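Local structure of peptidoglycan synthetase penicillin-binding protein 3 (Bifidobacterium adolescentis, 4YE5) at residues 291-303 and 350-363. The protein probably binds penicillin and, as a member of the transpeptidase family, is likely to cross-link peptidoglycan during cell-wall synthesis. Residues are numbered along the deposited sequence; the frame is centred on the assembly and turned at random.
Sequences VLAMSGMLQLGLH and AGDKMTNEQRYNFI
The ring of Phe362 lies with one face on the backbone of Gly296, a CH-pi contact in which the Gly296 CA sits 3.6 Å from the Phe362 ring centroid, 16° off the normal; Asn361 ND2 lies over the opposite face. Two helices of the penicillin-binding transpeptidase domain meet here, 290-299, whose start carries what is probably the SxxK motif of the family, and 356-365. The axes of 291-299 and 356-363 approach to 8.7 Å; with no side chain on Gly296, the Phe362 ring and the Met354 methyl can both come down on its CA. Toward the far end of the ring, Gln299 CG approaches Phe362 CZ (3.6 Å) and Leu300 CG approaches Phe362 CE2 (3.6 Å), both obliquely. Gln299 bends at chi2, and its amide turns away from helix 356-365 to bond with Asp454. The second flat group, the His303 imidazole, presents its edge to Ala350 O, which lies in the ring plane 3.1 Å from His303 CD2; ND1 bonds to Asp307.

Met354, extended and a selenomethionine like Met297, runs in from the loop before helix 356-365 to Gly296, its CG anti to the backbone N (chi1 -160°). That course carries CB past Leu302 CD1 and CE to Gly296 CA, while Met297 crosses it at about a right angle and delivers its CE to Gly351 CA. Thr355 and Gln358 form a capping box at the start of helix 356-365: the amide that Leu300 CD1 touches also receives Thr355 N at OE1, and Gln358 N returns a bond to Thr355 OG1. Beside it, Arg359 NE bonds Met354 O at 2.8 Å, standing 42° out of the carbonyl plane.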
loop_
_atom_site.group_PDB
_atom_site.type_symbol
_atom_site.label_atom_id
_atom_site.label_comp_id
_atom_site.label_asym_id
_atom_site.label_seq_id
_atom_site.Cartn_x
_atom_site.Cartn_y
_atom_site.Cartn_z
ATOM N N VAL A 291 -12.011 -16.748 16.338
ATOM C CA VAL A 291 -12.998 -15.658 16.350
ATOM C C VAL A 291 -14.007 -15.840 15.225
ATOM O O VAL A 291 -15.212 -15.654 15.419
ATOM C CB VAL A 291 -12.337 -14.270 16.262
ATOM C CG1 VAL A 291 -13.402 -13.167 16.085
ATOM C CG2 VAL A 291 -11.532 -14.026 17.551
ATOM N N LEU A 292 -13.511 -16.233 14.055
ATOM C CA LEU A 292 -14.377 -16.399 12.882
ATOM C C LEU A 292 -15.329 -17.576 13.033
ATOM O O LEU A 292 -16.530 -17.460 12.739
ATOM C CB LEU A 292 -13.559 -16.589 11.598
ATOM C CG LEU A 292 -12.341 -15.690 11.334
ATOM C CD1 LEU A 292 -11.994 -15.730 9.857
ATOM C CD2 LEU A 292 -12.565 -14.279 11.795
ATOM N N ALA A 293 -14.807 -18.720 13.470
ATOM C CA ALA A 293 -15.652 -19.924 13.566
ATOM C C ALA A 293 -16.714 -19.789 14.656
ATOM O O ALA A 293 -17.870 -20.213 14.482
ATOM C CB ALA A 293 -14.803 -21.186 13.810
HETATM N N MSE A 294 -16.318 -19.207 15.780
HETATM C CA MSE A 294 -17.223 -19.028 16.926
HETATM C C MSE A 294 -18.315 -18.021 16.627
HETATM O O MSE A 294 -19.465 -18.191 17.045
HETATM C CB MSE A 294 -16.457 -18.558 18.172
HETATM C CG MSE A 294 -17.327 -18.494 19.437
HETATM SE SE MSE A 294 -16.347 -18.019 21.064
HETATM C CE MSE A 294 -15.225 -19.597 21.177
ATOM N N SER A 295 -17.948 -16.945 15.935
ATOM C CA SER A 295 -18.942 -15.997 15.467
ATOM C C SER A 295 -20.031 -16.738 14.688
ATOM O O SER A 295 -21.238 -16.462 14.857
ATOM C CB SER A 295 -18.302 -14.913 14.591
ATOM O OG SER A 295 -17.486 -14.063 15.379
ATOM N N GLY A 296 -19.603 -17.681 13.847
ATOM C CA GLY A 296 -20.522 -18.511 13.073
ATOM C C GLY A 296 -21.443 -19.345 13.972
ATOM O O GLY A 296 -22.653 -19.428 13.738
HETATM N N MSE A 297 -20.874 -19.944 15.015
HETATM C CA MSE A 297 -21.645 -20.765 15.945
HETATM C C MSE A 297 -22.744 -19.974 16.632
HETATM O O MSE A 297 -23.867 -20.459 16.798
HETATM C CB MSE A 297 -20.744 -21.376 17.018
HETATM C CG MSE A 297 -19.735 -22.347 16.471
HETATM SE SE MSE A 297 -18.568 -22.910 17.890
HETATM C CE MSE A 297 -17.237 -23.811 16.780
ATOM N N LEU A 298 -22.407 -18.760 17.054
ATOM C CA LEU A 298 -23.385 -17.895 17.705
ATOM C C LEU A 298 -24.453 -17.481 16.706
ATOM O O LEU A 298 -25.627 -17.583 16.992
ATOM C CB LEU A 298 -22.722 -16.656 18.284
ATOM C CG LEU A 298 -21.681 -16.941 19.373
ATOM C CD1 LEU A 298 -21.038 -15.630 19.779
ATOM C CD2 LEU A 298 -22.335 -17.611 20.583
ATOM N N GLN A 299 -24.025 -17.011 15.536
ATOM C CA GLN A 299 -24.944 -16.548 14.509
ATOM C C GLN A 299 -25.984 -17.606 14.135
ATOM O O GLN A 299 -27.161 -17.282 13.947
ATOM C CB GLN A 299 -24.188 -16.094 13.263
ATOM C CG GLN A 299 -25.083 -15.552 12.157
ATOM C CD GLN A 299 -25.761 -14.247 12.550
ATOM O OE1 GLN A 299 -25.203 -13.451 13.312
ATOM N NE2 GLN A 299 -26.985 -14.038 12.057
ATOM N N LEU A 300 -25.537 -18.855 14.029
ATOM C CA LEU A 300 -26.381 -19.963 13.600
ATOM C C LEU A 300 -27.217 -20.481 14.751
ATOM O O LEU A 300 -28.076 -21.343 14.559
ATOM C CB LEU A 300 -25.519 -21.103 13.046
ATOM C CG LEU A 300 -24.787 -20.810 11.731
ATOM C CD1 LEU A 300 -23.733 -21.885 11.439
ATOM C CD2 LEU A 300 -25.803 -20.703 10.589
ATOM N N GLY A 301 -26.947 -19.973 15.955
ATOM C CA GLY A 301 -27.679 -20.396 17.136
ATOM C C GLY A 301 -27.272 -21.794 17.573
ATOM O O GLY A 301 -28.031 -22.509 18.227
ATOM N N LEU A 302 -26.065 -22.194 17.199
ATOM C CA LEU A 302 -25.566 -23.510 17.583
ATOM C C LEU A 302 -25.239 -23.523 19.056
ATOM O O LEU A 302 -25.470 -24.508 19.741
ATOM C CB LEU A 302 -24.338 -23.892 16.757
ATOM C CG LEU A 302 -24.660 -24.141 15.287
ATOM C CD1 LEU A 302 -23.410 -24.539 14.542
ATOM C CD2 LEU A 302 -25.754 -25.218 15.162
ATOM N N HIS A 303 -24.704 -22.412 19.542
ATOM C CA HIS A 303 -24.479 -22.252 20.972
ATOM C C HIS A 303 -24.756 -20.813 21.367
ATOM O O HIS A 303 -24.870 -19.937 20.502
ATOM C CB HIS A 303 -23.042 -22.653 21.352
ATOM C CG HIS A 303 -22.847 -24.135 21.472
ATOM N ND1 HIS A 303 -23.419 -24.880 22.485
ATOM C CD2 HIS A 303 -22.171 -25.015 20.697
ATOM C CE1 HIS A 303 -23.099 -26.152 22.331
ATOM N NE2 HIS A 303 -22.336 -26.262 21.254
ATOM N N ALA A 350 -17.479 -27.823 20.783
ATOM C CA ALA A 350 -18.526 -26.831 20.538
ATOM C C ALA A 350 -19.055 -26.882 19.105
ATOM O O ALA A 350 -20.234 -26.662 18.870
ATOM C CB ALA A 350 -18.014 -25.416 20.852
ATOM N N GLY A 351 -18.177 -27.166 18.150
ATOM C CA GLY A 351 -18.542 -27.077 16.748
ATOM C C GLY A 351 -19.187 -28.333 16.202
ATOM O O GLY A 351 -19.406 -28.442 14.995
ATOM N N ASP A 352 -19.498 -29.267 17.098
ATOM C CA ASP A 352 -19.990 -30.602 16.734
ATOM C C ASP A 352 -21.067 -30.585 15.652
ATOM O O ASP A 352 -21.001 -31.360 14.690
ATOM C CB ASP A 352 -20.516 -31.334 17.980
ATOM C CG ASP A 352 -21.049 -32.730 17.669
ATOM O OD1 ASP A 352 -20.433 -33.452 16.851
ATOM O OD2 ASP A 352 -22.086 -33.111 18.256
ATOM N N LYS A 353 -22.050 -29.696 15.807
ATOM C CA LYS A 353 -23.215 -29.680 14.921
ATOM C C LYS A 353 -23.038 -28.745 13.719
ATOM O O LYS A 353 -23.882 -28.701 12.824
ATOM C CB LYS A 353 -24.483 -29.299 15.695
ATOM C CG LYS A 353 -24.865 -30.257 16.821
ATOM C CD LYS A 353 -25.222 -31.619 16.274
ATOM C CE LYS A 353 -25.749 -32.535 17.366
ATOM N NZ LYS A 353 -26.089 -33.867 16.810
HETATM N N MSE A 354 -21.951 -27.986 13.705
HETATM C CA MSE A 354 -21.672 -27.095 12.584
HETATM C C MSE A 354 -21.220 -27.898 11.364
HETATM O O MSE A 354 -20.176 -28.547 11.404
HETATM C CB MSE A 354 -20.572 -26.108 12.973
HETATM C CG MSE A 354 -20.528 -24.861 12.113
HETATM SE SE MSE A 354 -19.235 -23.581 12.829
HETATM C CE MSE A 354 -19.780 -22.048 11.762
ATOM N N THR A 355 -21.993 -27.844 10.280
ATOM C CA THR A 355 -21.671 -28.615 9.082
ATOM C C THR A 355 -20.476 -28.018 8.372
ATOM O O THR A 355 -20.176 -26.841 8.560
ATOM C CB THR A 355 -22.843 -28.657 8.070
ATOM O OG1 THR A 355 -23.032 -27.358 7.492
ATOM C CG2 THR A 355 -24.156 -29.150 8.729
ATOM N N ASN A 356 -19.801 -28.839 7.564
ATOM C CA ASN A 356 -18.712 -28.387 6.695
ATOM C C ASN A 356 -19.075 -27.111 5.932
ATOM O O ASN A 356 -18.289 -26.167 5.864
ATOM C CB ASN A 356 -18.360 -29.478 5.670
ATOM C CG ASN A 356 -17.438 -30.555 6.233
ATOM O OD1 ASN A 356 -17.140 -30.577 7.423
ATOM N ND2 ASN A 356 -16.981 -31.454 5.362
ATOM N N GLU A 357 -20.275 -27.083 5.362
ATOM C CA GLU A 357 -20.697 -25.936 4.571
ATOM C C GLU A 357 -20.788 -24.674 5.424
ATOM O O GLU A 357 -20.370 -23.602 4.996
ATOM C CB GLU A 357 -22.036 -26.205 3.874
ATOM C CG GLU A 357 -22.484 -25.052 2.981
ATOM C CD GLU A 357 -23.868 -25.251 2.396
ATOM O OE1 GLU A 357 -24.507 -26.279 2.713
ATOM O OE2 GLU A 357 -24.318 -24.376 1.619
ATOM N N GLN A 358 -21.336 -24.807 6.628
ATOM C CA GLN A 358 -21.428 -23.681 7.550
ATOM C C GLN A 358 -20.045 -23.200 7.969
ATOM O O GLN A 358 -19.788 -21.996 8.010
ATOM C CB GLN A 358 -22.244 -24.068 8.782
ATOM C CG GLN A 358 -23.698 -24.276 8.473
ATOM C CD GLN A 358 -24.427 -24.924 9.616
ATOM O OE1 GLN A 358 -23.834 -25.655 10.409
ATOM N NE2 GLN A 358 -25.724 -24.662 9.714
ATOM N N ARG A 359 -19.150 -24.141 8.273
ATOM C CA ARG A 359 -17.774 -23.773 8.619
ATOM C C ARG A 359 -17.137 -22.953 7.504
ATOM O O ARG A 359 -16.633 -21.862 7.751
ATOM C CB ARG A 359 -16.924 -25.014 8.954
ATOM C CG ARG A 359 -17.450 -25.788 10.155
ATOM C CD ARG A 359 -16.788 -27.171 10.336
ATOM N NE ARG A 359 -17.483 -27.933 11.379
ATOM C CZ ARG A 359 -16.894 -28.779 12.222
ATOM N NH1 ARG A 359 -15.587 -28.990 12.147
ATOM N NH2 ARG A 359 -17.613 -29.408 13.148
ATOM N N TYR A 360 -17.169 -23.475 6.277
ATOM C CA TYR A 360 -16.581 -22.772 5.137
ATOM C C TYR A 360 -17.219 -21.383 4.985
ATOM O O TYR A 360 -16.524 -20.384 4.796
ATOM C CB TYR A 360 -16.790 -23.569 3.840
ATOM C CG TYR A 360 -16.238 -22.850 2.622
ATOM C CD1 TYR A 360 -14.925 -23.056 2.202
ATOM C CD2 TYR A 360 -17.021 -21.942 1.910
ATOM C CE1 TYR A 360 -14.407 -22.387 1.101
ATOM C CE2 TYR A 360 -16.512 -21.269 0.807
ATOM C CZ TYR A 360 -15.210 -21.499 0.406
ATOM O OH TYR A 360 -14.708 -20.821 -0.683
ATOM N N ASN A 361 -18.553 -21.344 5.052
ATOM C CA ASN A 361 -19.305 -20.120 4.821
ATOM C C ASN A 361 -18.900 -19.004 5.759
ATOM O O ASN A 361 -18.672 -17.892 5.323
ATOM C CB ASN A 361 -20.811 -20.360 4.953
ATOM C CG ASN A 361 -21.613 -19.079 4.808
ATOM O OD1 ASN A 361 -21.867 -18.614 3.695
ATOM N ND2 ASN A 361 -22.013 -18.497 5.937
ATOM N N PHE A 362 -18.796 -19.293 7.050
ATOM C CA PHE A 362 -18.441 -18.218 7.967
ATOM C C PHE A 362 -17.007 -17.757 7.853
ATOM O O PHE A 362 -16.740 -16.567 7.924
ATOM C CB PHE A 362 -18.902 -18.483 9.401
ATOM C CG PHE A 362 -20.361 -18.135 9.598
ATOM C CD1 PHE A 362 -20.746 -16.828 9.868
ATOM C CD2 PHE A 362 -21.344 -19.095 9.427
ATOM C CE1 PHE A 362 -22.102 -16.501 10.012
ATOM C CE2 PHE A 362 -22.693 -18.782 9.572
ATOM C CZ PHE A 362 -23.072 -17.486 9.866
ATOM N N ILE A 363 -16.088 -18.675 7.601
ATOM C CA ILE A 363 -14.716 -18.244 7.373
ATOM C C ILE A 363 -14.630 -17.380 6.110
ATOM O O ILE A 363 -14.071 -16.281 6.129
ATOM C CB ILE A 363 -13.759 -19.440 7.356
ATOM C CG1 ILE A 363 -13.708 -20.024 8.777
ATOM C CG2 ILE A 363 -12.350 -18.992 6.891
ATOM C CD1 ILE A 363 -13.330 -21.444 8.830
#